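Local coordinates for ABC transporter periplasmic-binding protein YtfQ (Mycobacterium smegmatis, PDB 6HB0) that probably binds carbohydrate, consistent with a role as the substrate-binding component of an ABC transporter for L-arabinofuranose, at residues Arg34-Ala48 / Glu262-Lys276. Sequence-based numbering, arbitrary orientation.
Sequences RTANTESIKSAAEEA and ECNPLLGPELMDLAK. With ZN (zinc ion), chain D; ZN (zinc ion), chain F.
The flat guanidinium of R34 carries E262 CG over one face, 3.4 Å above its plane, while the planes of guanidinium and carboxylate lie 22° apart, stacked; E262 OE1 accepts from A244 N. C263 O lies 3.0 Å from R34 NE, oblique to the guanidinium. With CG anti to the backbone N (chi1 -156°) and bends at chi2 and chi3, R34 reaches over the strand end; NH1 forms salt bridges to D243 and E129. The fold is the two-lobed one of periplasmic sugar-binding proteins: after strand 259-263 of one lobe, 264-268 runs as an interlobe linker to helix 269-279, which packs with helix 38-48 on the parallel sheet of the other. Next along the linker, P265 CB rests 3.5 Å from R34 O, and L266 CD2 presses on A36 CB at 3.3 Å, close for two methyl carbons. L266 also touches T106 and I122 of that sheet. A water links S40 OG to L267 O, to which it donates. A44 CB lies 3.5 Å from G268 C, where the backbones run close. Beyond it the axes of 38-48 and 269-276 approach to 8.9 Å, crossing at -51°, and M272 fits as a knob into the hole of I41, A44, A45 and A48, M272 SD 3.8 Å from A45 CB. Farther on, the extended K276 chain closes the contact: K276 NZ donates to A48 O at 2.8 Å, in the carbonyl plane on a lone pair.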
ATOM      1  N   ARG A  34       3.895   0.569   2.275  1.00 57.53           N
ATOM      2  CA  ARG A  34       3.457   0.596   0.862  1.00 53.95           C
ATOM      3  C   ARG A  34       4.338   1.631   0.181  1.00 51.82           C
ATOM      4  O   ARG A  34       3.924   2.742  -0.117  1.00 56.24           O
ATOM      5  CB  ARG A  34       1.960   0.951   0.771  1.00 53.92           C
ATOM      6  CG  ARG A  34       1.233   0.496  -0.486  1.00 53.97           C
ATOM      7  CD  ARG A  34       1.121  -1.002  -0.586  1.00 49.99           C
ATOM      8  NE  ARG A  34      -0.175  -1.572  -0.187  1.00 50.25           N
ATOM      9  CZ  ARG A  34      -0.312  -2.851   0.166  1.00 44.34           C
ATOM     10  NH1 ARG A  34      -1.488  -3.344   0.474  1.00 43.82           N
ATOM     11  NH2 ARG A  34       0.741  -3.652   0.201  1.00 44.43           N
ATOM     12  N   THR A  35       5.591   1.251  -0.008  1.00 51.62           N
ATOM     13  CA  THR A  35       6.658   2.152  -0.412  1.00 56.10           C
ATOM     14  C   THR A  35       7.106   1.808  -1.833  1.00 53.31           C
ATOM     15  O   THR A  35       7.277   0.620  -2.189  1.00 50.29           O
ATOM     16  CB  THR A  35       7.835   2.031   0.578  1.00 57.54           C
ATOM     17  OG1 THR A  35       7.353   2.314   1.901  1.00 57.48           O
ATOM     18  CG2 THR A  35       8.958   2.998   0.215  1.00 62.84           C
ATOM     19  N   ALA A  36       7.249   2.838  -2.665  1.00 49.45           N
ATOM     20  CA  ALA A  36       7.807   2.633  -3.984  1.00 48.84           C
ATOM     21  C   ALA A  36       9.259   2.138  -3.787  1.00 46.65           C
ATOM     22  O   ALA A  36       9.993   2.592  -2.914  1.00 40.89           O
ATOM     23  CB  ALA A  36       7.786   3.912  -4.790  1.00 54.86           C
ATOM     24  N   ASN A  37       9.621   1.152  -4.575  1.00 43.56           N
ATOM     25  CA  ASN A  37      10.880   0.463  -4.442  1.00 44.49           C
ATOM     26  C   ASN A  37      11.851   1.153  -5.401  1.00 43.48           C
ATOM     27  O   ASN A  37      11.427   1.885  -6.312  1.00 43.10           O
ATOM     28  CB  ASN A  37      10.623  -0.956  -4.818  1.00 40.38           C
ATOM     29  CG  ASN A  37      10.238  -1.095  -6.282  1.00 42.83           C
ATOM     30  OD1 ASN A  37      11.101  -0.953  -7.117  1.00 45.73           O
ATOM     31  ND2 ASN A  37       8.972  -1.341  -6.592  1.00 36.95           N
ATOM     32  N   THR A  38      13.136   0.930  -5.192  1.00 42.24           N
ATOM     33  CA  THR A  38      14.178   1.579  -5.980  1.00 39.35           C
ATOM     34  C   THR A  38      14.190   1.240  -7.476  1.00 34.99           C
ATOM     35  O   THR A  38      14.333   2.124  -8.281  1.00 32.57           O
ATOM     36  CB  THR A  38      15.535   1.162  -5.421  1.00 42.81           C
ATOM     37  OG1 THR A  38      15.596   1.620  -4.075  1.00 49.02           O
ATOM     38  CG2 THR A  38      16.681   1.780  -6.181  1.00 47.79           C
ATOM     39  N   GLU A  39      14.041  -0.030  -7.815  1.00 32.18           N
ATOM     40  CA  GLU A  39      14.004  -0.448  -9.230  1.00 35.40           C
ATOM     41  C   GLU A  39      12.914   0.277 -10.042  1.00 34.02           C
ATOM     42  O   GLU A  39      13.140   0.616 -11.200  1.00 33.87           O
ATOM     43  CB  GLU A  39      13.958  -1.994  -9.401  1.00 36.93           C
ATOM     44  CG  GLU A  39      12.686  -2.761  -8.948  1.00 38.06           C
ATOM     45  CD  GLU A  39      12.731  -3.247  -7.466  1.00 41.95           C
ATOM     46  OE1 GLU A  39      11.948  -4.169  -7.092  1.00 36.51           O
ATOM     47  OE2 GLU A  39      13.578  -2.718  -6.670  1.00 40.68           O
ATOM     48  N   SER A  40      11.767   0.558  -9.429  1.00 31.85           N
ATOM     49  CA  SER A  40      10.664   1.227 -10.117  1.00 33.08           C
ATOM     50  C   SER A  40      10.961   2.675 -10.413  1.00 32.89           C
ATOM     51  O   SER A  40      10.625   3.205 -11.484  1.00 32.44           O
ATOM     52  CB  SER A  40       9.382   1.120  -9.274  1.00 33.92           C
ATOM     53  OG  SER A  40       9.004  -0.263  -9.165  1.00 33.46           O
ATOM     54  N   ILE A  41      11.619   3.322  -9.468  1.00 29.16           N
ATOM     55  CA  ILE A  41      11.958   4.706  -9.605  1.00 30.88           C
ATOM     56  C   ILE A  41      13.117   4.836 -10.610  1.00 31.46           C
ATOM     57  O   ILE A  41      13.078   5.675 -11.515  1.00 29.87           O
ATOM     58  CB  ILE A  41      12.315   5.321  -8.245  1.00 32.23           C
ATOM     59  CG1 ILE A  41      11.063   5.389  -7.376  1.00 35.88           C
ATOM     60  CG2 ILE A  41      12.799   6.733  -8.431  1.00 32.65           C
ATOM     61  CD1 ILE A  41      11.348   5.845  -5.963  1.00 41.14           C
ATOM     62  N   LYS A  42      14.128   3.989 -10.468  1.00 31.63           N
ATOM     63  CA  LYS A  42      15.267   4.059 -11.387  1.00 33.51           C
ATOM     64  C   LYS A  42      14.847   3.804 -12.827  1.00 30.96           C
ATOM     65  O   LYS A  42      15.207   4.591 -13.735  1.00 29.83           O
ATOM     66  CB  LYS A  42      16.344   3.091 -10.930  1.00 36.22           C
ATOM     67  CG  LYS A  42      17.559   2.955 -11.822  1.00 39.68           C
ATOM     68  CD  LYS A  42      18.622   2.096 -11.129  1.00 43.89           C
ATOM     69  CE  LYS A  42      19.753   1.654 -12.064  1.00 49.17           C
ATOM     70  NZ  LYS A  42      19.254   1.157 -13.396  1.00 51.39           N
ATOM     71  N   SER A  43      14.089   2.729 -13.037  1.00 27.91           N
ATOM     72  CA  SER A  43      13.598   2.397 -14.401  1.00 31.08           C
ATOM     73  C   SER A  43      12.650   3.473 -14.986  1.00 30.66           C
ATOM     74  O   SER A  43      12.729   3.820 -16.157  1.00 28.11           O
ATOM     75  CB  SER A  43      12.913   1.043 -14.412  1.00 31.43           C
ATOM     76  OG  SER A  43      11.753   1.059 -13.629  1.00 30.86           O
ATOM     77  N   ALA A  44      11.780   4.030 -14.162  1.00 27.59           N
ATOM     78  CA  ALA A  44      10.846   5.052 -14.642  1.00 28.84           C
ATOM     79  C   ALA A  44      11.595   6.313 -15.039  1.00 29.37           C
ATOM     80  O   ALA A  44      11.192   6.979 -15.990  1.00 26.98           O
ATOM     81  CB  ALA A  44       9.791   5.385 -13.584  1.00 32.26           C
ATOM     82  N   ALA A  45      12.674   6.657 -14.321  1.00 27.01           N
ATOM     83  CA  ALA A  45      13.463   7.814 -14.734  1.00 27.35           C
ATOM     84  C   ALA A  45      14.198   7.568 -16.069  1.00 26.38           C
ATOM     85  O   ALA A  45      14.249   8.459 -16.900  1.00 30.13           O
ATOM     86  CB  ALA A  45      14.448   8.238 -13.668  1.00 25.33           C
ATOM     87  N   GLU A  46      14.738   6.387 -16.259  1.00 29.23           N
ATOM     88  CA  GLU A  46      15.360   6.007 -17.541  1.00 29.72           C
ATOM     89  C   GLU A  46      14.326   6.106 -18.666  1.00 30.82           C
ATOM     90  O   GLU A  46      14.567   6.749 -19.697  1.00 31.59           O
ATOM     91  CB  GLU A  46      15.934   4.623 -17.467  1.00 29.29           C
ATOM     92  CG  GLU A  46      17.168   4.482 -16.601  1.00 34.35           C
ATOM     93  CD  GLU A  46      17.516   3.062 -16.258  1.00 35.13           C
ATOM     94  OE1 GLU A  46      18.618   2.860 -15.779  1.00 44.64           O
ATOM     95  OE2 GLU A  46      16.729   2.122 -16.445  1.00 35.64           O
ATOM     96  N   GLU A  47      13.142   5.553 -18.455  1.00 33.63           N
ATOM     97  CA  GLU A  47      12.076   5.672 -19.457  1.00 32.13           C
ATOM     98  C   GLU A  47      11.650   7.099 -19.749  1.00 34.75           C
ATOM     99  O   GLU A  47      11.326   7.426 -20.909  1.00 33.71           O
ATOM    100  CB  GLU A  47      10.835   4.868 -19.074  1.00 32.20           C
ATOM    101  CG  GLU A  47      10.955   3.342 -18.935  1.00 36.04           C
ATOM    102  CD  GLU A  47      11.970   2.651 -19.839  1.00 44.95           C
ATOM    103  OE1 GLU A  47      11.714   1.693 -20.592  1.00 34.61           O
ATOM    104  OE2 GLU A  47      13.145   3.040 -19.702  1.00 78.80           O
ATOM    105  N   ALA A  48      11.595   7.955 -18.741  1.00 30.60           N
ATOM    106  CA  ALA A  48      11.163   9.309 -18.989  1.00 32.94           C
ATOM    107  C   ALA A  48      12.275  10.260 -19.414  1.00 32.98           C
ATOM    108  O   ALA A  48      12.001  11.431 -19.619  1.00 36.54           O
ATOM    109  CB  ALA A  48      10.497   9.891 -17.719  1.00 34.34           C
ATOM    110  N   GLU A 262      -5.858  -4.170  -2.942  1.00 23.26           N
ATOM    111  CA  GLU A 262      -4.588  -3.488  -2.674  1.00 22.89           C
ATOM    112  C   GLU A 262      -4.673  -2.118  -3.213  1.00 24.96           C
ATOM    113  O   GLU A 262      -5.240  -1.925  -4.282  1.00 26.14           O
ATOM    114  CB  GLU A 262      -3.418  -4.211  -3.318  1.00 24.67           C
ATOM    115  CG  GLU A 262      -2.084  -3.563  -2.975  1.00 27.19           C
ATOM    116  CD  GLU A 262      -0.878  -4.225  -3.601  1.00 27.77           C
ATOM    117  OE1 GLU A 262      -0.823  -5.461  -3.549  1.00 33.09           O
ATOM    118  OE2 GLU A 262       0.049  -3.505  -4.100  1.00 29.08           O
ATOM    119  N   CYS A 263      -4.149  -1.142  -2.472  1.00 24.63           N
ATOM    120  CA  CYS A 263      -3.903   0.183  -2.971  1.00 24.52           C
ATOM    121  C   CYS A 263      -2.395   0.201  -3.247  1.00 25.94           C
ATOM    122  O   CYS A 263      -1.585  -0.007  -2.340  1.00 23.45           O
ATOM    123  CB  CYS A 263      -4.246   1.260  -1.957  1.00 25.20           C
ATOM    124  SG  CYS A 263      -4.050   2.938  -2.600  1.00 25.19           S
ATOM    125  N   ASN A 264      -2.014   0.444  -4.481  1.00 24.63           N
ATOM    126  CA  ASN A 264      -0.602   0.426  -4.843  1.00 25.16           C
ATOM    127  C   ASN A 264       0.206   1.582  -4.221  1.00 25.34           C
ATOM    128  O   ASN A 264      -0.282   2.657  -3.949  1.00 25.33           O
ATOM    129  CB  ASN A 264      -0.399   0.554  -6.354  1.00 25.78           C
ATOM    130  CG  ASN A 264      -0.817  -0.646  -7.141  1.00 26.64           C
ATOM    131  OD1 ASN A 264      -1.072  -0.501  -8.324  1.00 30.11           O
ATOM    132  ND2 ASN A 264      -0.840  -1.813  -6.548  1.00 26.19           N
ATOM    133  N   PRO A 265       1.499   1.332  -4.022  1.00 29.04           N
ATOM    134  CA  PRO A 265       2.377   2.484  -3.867  1.00 31.16           C
ATOM    135  C   PRO A 265       2.536   3.228  -5.185  1.00 34.44           C
ATOM    136  O   PRO A 265       2.016   2.825  -6.262  1.00 32.46           O
ATOM    137  CB  PRO A 265       3.703   1.855  -3.463  1.00 30.89           C
ATOM    138  CG  PRO A 265       3.698   0.564  -4.187  1.00 30.60           C
ATOM    139  CD  PRO A 265       2.246   0.090  -4.183  1.00 28.20           C
ATOM    140  N   LEU A 266       3.239   4.333  -5.101  1.00 32.07           N
ATOM    141  CA  LEU A 266       3.692   5.060  -6.273  1.00 34.31           C
ATOM    142  C   LEU A 266       4.306   4.055  -7.247  1.00 30.27           C
ATOM    143  O   LEU A 266       5.047   3.171  -6.831  1.00 29.62           O
ATOM    144  CB  LEU A 266       4.788   6.004  -5.783  1.00 43.15           C
ATOM    145  CG  LEU A 266       5.627   6.726  -6.796  1.00 47.76           C
ATOM    146  CD1 LEU A 266       6.120   7.948  -6.060  1.00 49.73           C
ATOM    147  CD2 LEU A 266       6.814   5.930  -7.266  1.00 52.60           C
ATOM    148  N   LEU A 267       4.049   4.205  -8.535  1.00 30.18           N
ATOM    149  CA  LEU A 267       4.583   3.238  -9.526  1.00 30.92           C
ATOM    150  C   LEU A 267       5.898   3.722 -10.186  1.00 30.00           C
ATOM    151  O   LEU A 267       6.779   2.909 -10.535  1.00 31.40           O
ATOM    152  CB  LEU A 267       3.550   3.003 -10.623  1.00 29.42           C
ATOM    153  CG  LEU A 267       2.275   2.288 -10.186  1.00 34.49           C
ATOM    154  CD1 LEU A 267       1.486   1.912 -11.435  1.00 36.27           C
ATOM    155  CD2 LEU A 267       2.591   1.062  -9.330  1.00 38.32           C
ATOM    156  N   GLY A 268       5.996   5.021 -10.403  1.00 28.78           N
ATOM    157  CA  GLY A 268       7.246   5.616 -10.916  1.00 30.92           C
ATOM    158  C   GLY A 268       6.961   6.617 -11.992  1.00 27.65           C
ATOM    159  O   GLY A 268       7.410   7.721 -11.911  1.00 26.94           O
ATOM    160  N   PRO A 269       6.179   6.231 -13.007  1.00 28.96           N
ATOM    161  CA  PRO A 269       5.958   7.143 -14.121  1.00 30.26           C
ATOM    162  C   PRO A 269       5.214   8.376 -13.755  1.00 30.59           C
ATOM    163  O   PRO A 269       5.474   9.463 -14.299  1.00 29.45           O
ATOM    164  CB  PRO A 269       5.142   6.299 -15.102  1.00 30.80           C
ATOM    165  CG  PRO A 269       5.653   4.953 -14.844  1.00 30.81           C
ATOM    166  CD  PRO A 269       5.749   4.872 -13.351  1.00 29.49           C
ATOM    167  N   GLU A 270       4.306   8.256 -12.806  1.00 31.22           N
ATOM    168  CA  GLU A 270       3.552   9.442 -12.391  1.00 32.01           C
ATOM    169  C   GLU A 270       4.484  10.434 -11.655  1.00 29.63           C
ATOM    170  O   GLU A 270       4.347  11.649 -11.808  1.00 29.71           O
ATOM    171  CB  GLU A 270       2.273   9.081 -11.626  1.00 34.49           C
ATOM    172  CG  GLU A 270       2.406   8.718 -10.157  1.00 35.98           C
ATOM    173  CD  GLU A 270       3.021   7.321  -9.920  1.00 38.84           C
ATOM    174  OE1 GLU A 270       4.278   7.244 -10.065  1.00 40.33           O
ATOM    175  OE2 GLU A 270       2.300   6.309  -9.567  1.00 39.93           O
ATOM    176  N   LEU A 271       5.432   9.936 -10.877  1.00 29.28           N
ATOM    177  CA  LEU A 271       6.448  10.806 -10.256  1.00 28.36           C
ATOM    178  C   LEU A 271       7.245  11.551 -11.321  1.00 29.07           C
ATOM    179  O   LEU A 271       7.453  12.760 -11.228  1.00 30.77           O
ATOM    180  CB  LEU A 271       7.386   9.958  -9.387  1.00 31.12           C
ATOM    181  CG  LEU A 271       8.604  10.644  -8.817  1.00 30.83           C
ATOM    182  CD1 LEU A 271       8.166  11.854  -8.008  1.00 33.62           C
ATOM    183  CD2 LEU A 271       9.418   9.664  -7.981  1.00 33.44           C
ATOM    184  N   MET A 272       7.681  10.839 -12.356  1.00 28.31           N
ATOM    185  CA  MET A 272       8.491  11.480 -13.418  1.00 28.57           C
ATOM    186  C   MET A 272       7.645  12.526 -14.146  1.00 29.33           C
ATOM    187  O   MET A 272       8.103  13.606 -14.437  1.00 28.96           O
ATOM    188  CB  MET A 272       9.049  10.465 -14.399  1.00 30.73           C
ATOM    189  CG  MET A 272       9.909   9.421 -13.730  1.00 31.40           C
ATOM    190  SD  MET A 272      11.247  10.117 -12.722  1.00 31.47           S
ATOM    191  CE  MET A 272      11.330   8.871 -11.438  1.00 32.84           C
ATOM    192  N   ASP A 273       6.406  12.191 -14.438  1.00 29.57           N
ATOM    193  CA  ASP A 273       5.498  13.132 -15.069  1.00 32.55           C
ATOM    194  C   ASP A 273       5.223  14.374 -14.209  1.00 31.54           C
ATOM    195  O   ASP A 273       5.256  15.510 -14.692  1.00 31.27           O
ATOM    196  CB  ASP A 273       4.197  12.429 -15.413  1.00 38.60           C
ATOM    197  CG  ASP A 273       3.217  13.376 -16.031  1.00 46.51           C
ATOM    198  OD1 ASP A 273       3.536  13.932 -17.117  1.00 59.05           O
ATOM    199  OD2 ASP A 273       2.155  13.616 -15.417  1.00 47.27           O
ATOM    200  N   LEU A 274       4.966  14.177 -12.922  1.00 27.88           N
ATOM    201  CA  LEU A 274       4.839  15.278 -12.000  1.00 26.58           C
ATOM    202  C   LEU A 274       6.108  16.102 -11.859  1.00 28.52           C
ATOM    203  O   LEU A 274       6.042  17.316 -11.737  1.00 27.29           O
ATOM    204  CB  LEU A 274       4.420  14.794 -10.601  1.00 30.50           C
ATOM    205  CG  LEU A 274       3.010  14.275 -10.617  1.00 34.48           C
ATOM    206  CD1 LEU A 274       2.792  13.293  -9.468  1.00 40.28           C
ATOM    207  CD2 LEU A 274       2.002  15.405 -10.596  1.00 34.93           C
ATOM    208  N   ALA A 275       7.258  15.457 -11.851  1.00 29.20           N
ATOM    209  CA  ALA A 275       8.510  16.187 -11.773  1.00 30.03           C
ATOM    210  C   ALA A 275       8.651  17.154 -12.961  1.00 32.20           C
ATOM    211  O   ALA A 275       8.992  18.328 -12.801  1.00 28.95           O
ATOM    212  CB  ALA A 275       9.666  15.233 -11.716  1.00 31.11           C
ATOM    213  N   LYS A 276       8.315  16.664 -14.144  1.00 30.40           N
ATOM    214  CA  LYS A 276       8.323  17.536 -15.333  1.00 32.47           C
ATOM    215  C   LYS A 276       7.349  18.703 -15.201  1.00 31.27           C
ATOM    216  O   LYS A 276       7.697  19.838 -15.515  1.00 33.51           O
ATOM    217  CB  LYS A 276       8.023  16.716 -16.576  1.00 32.10           C
ATOM    218  CG  LYS A 276       9.160  15.823 -16.932  1.00 35.99           C
ATOM    219  CD  LYS A 276       8.805  14.922 -18.112  1.00 44.52           C
ATOM    220  CE  LYS A 276      10.010  14.051 -18.440  1.00 46.78           C
ATOM    221  NZ  LYS A 276       9.631  12.962 -19.375  1.00 48.80           N
TER
HETATM  222 ZN    ZN D 402      16.684   0.313 -16.013  1.00 33.47          ZN
HETATM  223 ZN    ZN F 404      -5.957   3.162  -3.796  1.00 27.55          ZN
HETATM  224  O   HOH W   1       6.506   0.357  -9.894  1.00 28.03           O
HETATM  225  O   HOH W   2      16.238  -0.743 -14.092  1.00 37.41           O
HETATM  226  O   HOH W   3      -5.840   4.882  -4.853  1.00 27.60           O